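Local coordinates for protein 4-hydroxybenzoyl-CoA thioesterase (Staphylococcus aureus, PDB 6FDG) that probably hydrolyses acyl-CoA thioesters, with 1,4-dihydroxy-2-naphthoyl-CoA of the vitamin K2 pathway as its proposed substrate, at residues Gln137-Asn141 and Glu142-Val146. Numbering follows the deposited sequence.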
loop_
_atom_site.group_PDB
_atom_site.type_symbol
_atom_site.label_atom_id
_atom_site.label_comp_id
_atom_site.label_asym_id
_atom_site.label_seq_id
_atom_site.Cartn_x
_atom_site.Cartn_y
_atom_site.Cartn_z
ATOM N N GLN A 137 -7.823 -31.934 7.322
ATOM C CA GLN A 137 -8.653 -31.691 8.447
ATOM C C GLN A 137 -8.716 -32.943 9.424
ATOM O O GLN A 137 -8.648 -32.815 10.652
ATOM C CB GLN A 137 -10.149 -31.305 8.094
ATOM C CG GLN A 137 -11.045 -31.023 9.267
ATOM C CD GLN A 137 -10.541 -29.855 10.027
ATOM O OE1 GLN A 137 -10.565 -28.718 9.531
ATOM N NE2 GLN A 137 -10.026 -30.069 11.218
ATOM N N ALA A 138 -8.843 -34.085 8.794
ATOM C CA ALA A 138 -8.872 -35.339 9.599
ATOM C C ALA A 138 -7.536 -35.547 10.315
ATOM O O ALA A 138 -7.508 -35.904 11.524
ATOM C CB ALA A 138 -9.198 -36.492 8.655
ATOM N N LEU A 139 -6.430 -35.284 9.612
ATOM C CA LEU A 139 -5.076 -35.430 10.250
ATOM C C LEU A 139 -4.928 -34.454 11.411
ATOM O O LEU A 139 -4.381 -34.729 12.487
ATOM C CB LEU A 139 -3.992 -35.276 9.242
ATOM C CG LEU A 139 -3.892 -36.340 8.164
ATOM C CD1 LEU A 139 -2.924 -35.991 7.063
ATOM C CD2 LEU A 139 -3.593 -37.749 8.831
ATOM N N ASN A 140 -5.380 -33.183 11.177
ATOM C CA ASN A 140 -5.333 -32.158 12.210
ATOM C C ASN A 140 -6.162 -32.607 13.406
ATOM O O ASN A 140 -5.704 -32.494 14.572
ATOM C CB ASN A 140 -5.859 -30.770 11.688
ATOM C CG ASN A 140 -4.899 -30.108 10.823
ATOM O OD1 ASN A 140 -3.737 -30.451 10.759
ATOM N ND2 ASN A 140 -5.347 -29.146 10.038
ATOM N N ASN A 141 -7.351 -33.180 13.208
ATOM C CA ASN A 141 -8.199 -33.659 14.339
ATOM C C ASN A 141 -7.536 -34.792 15.103
ATOM O O ASN A 141 -7.799 -34.857 16.315
ATOM C CB ASN A 141 -9.515 -34.144 13.793
ATOM C CG ASN A 141 -10.400 -33.017 13.290
ATOM O OD1 ASN A 141 -10.193 -31.862 13.657
ATOM N ND2 ASN A 141 -11.394 -33.358 12.444
ATOM N N GLU A 142 -6.708 -35.548 14.408
ATOM C CA GLU A 142 -5.891 -36.680 15.077
ATOM C C GLU A 142 -4.632 -36.202 15.739
ATOM O O GLU A 142 -3.970 -36.985 16.387
ATOM C CB GLU A 142 -5.542 -37.718 14.031
ATOM C CG GLU A 142 -6.777 -38.366 13.449
ATOM C CD GLU A 142 -6.598 -39.145 12.181
ATOM O OE1 GLU A 142 -5.457 -39.384 11.727
ATOM O OE2 GLU A 142 -7.649 -39.477 11.589
ATOM N N GLY A 143 -4.279 -34.933 15.604
ATOM C CA GLY A 143 -3.146 -34.335 16.233
ATOM C C GLY A 143 -1.870 -34.612 15.555
ATOM O O GLY A 143 -0.790 -34.356 16.159
ATOM N N LYS A 144 -1.876 -34.956 14.286
ATOM C CA LYS A 144 -0.683 -35.020 13.490
ATOM C C LYS A 144 0.041 -33.691 13.378
ATOM O O LYS A 144 -0.654 -32.629 13.326
ATOM C CB LYS A 144 -0.938 -35.468 12.055
ATOM C CG LYS A 144 -0.879 -36.924 11.693
ATOM C CD LYS A 144 -1.969 -37.632 12.379
ATOM C CE LYS A 144 -1.798 -39.138 12.143
ATOM N NZ LYS A 144 -2.969 -39.770 12.775
ATOM N N ILE A 145 1.369 -33.673 13.437
ATOM C CA ILE A 145 2.214 -32.530 13.366
ATOM C C ILE A 145 3.137 -32.737 12.200
ATOM O O ILE A 145 4.101 -33.604 12.204
ATOM C CB ILE A 145 3.034 -32.235 14.654
ATOM C CG1 ILE A 145 2.049 -32.120 15.804
ATOM C CG2 ILE A 145 3.930 -31.012 14.417
ATOM C CD1 ILE A 145 2.633 -32.026 17.205
ATOM N N VAL A 146 3.020 -32.047 11.084
ATOM C CA VAL A 146 3.827 -32.172 9.916
ATOM C C VAL A 146 4.115 -30.824 9.234
ATOM O O VAL A 146 3.048 -30.087 9.003
ATOM C CB VAL A 146 3.064 -33.100 8.854
ATOM C CG1 VAL A 146 3.858 -33.273 7.575
ATOM C CG2 VAL A 146 2.660 -34.422 9.493
#
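Gly-143 N donates to Asn-140 O at 3.0 Å, from well above the carbonyl plane. Glu-142 N makes a helical i to i+4 bond with Ala-138 O, also at 3.0 Å. The carbonyl O of Leu-139 accepts a hydrogen bond from Lys-144 N at 3.1 Å, and the side chain of Lys-144 folds back over the same oxygen, its CB 3.5 Å from Leu-139 O. Gly-143, with phi 80°, is where the chain leaves the helical conformation. Outside this backbone core, Lys-144 NZ and Glu-142 OE1 form a salt bridge of 2.7 Å, the ammonium arriving on the anti side of the carboxylate and close to its plane. The lysine chain is bent at its second torsion (chi2 66°), which brings CG, CD and CE alongside the Leu-139 methyl CD2, with CD 3.9 Å away. Glu-142 OE1 rests against the same methyl, and the salt bridge lies beyond it. On another face of the turn, Asn-140 OD1 accepts a hydrogen bond from Ile-2 N, tying the helix end to the start of strand 2-9. The Lys-144 to Leu-139 and Gly-143 to Asn-140 backbone bonds, with the positive phi of the glycine, make a Schellman motif, ending the C-terminal helix of this hotdog-fold thioesterase and leading into strand 146-147.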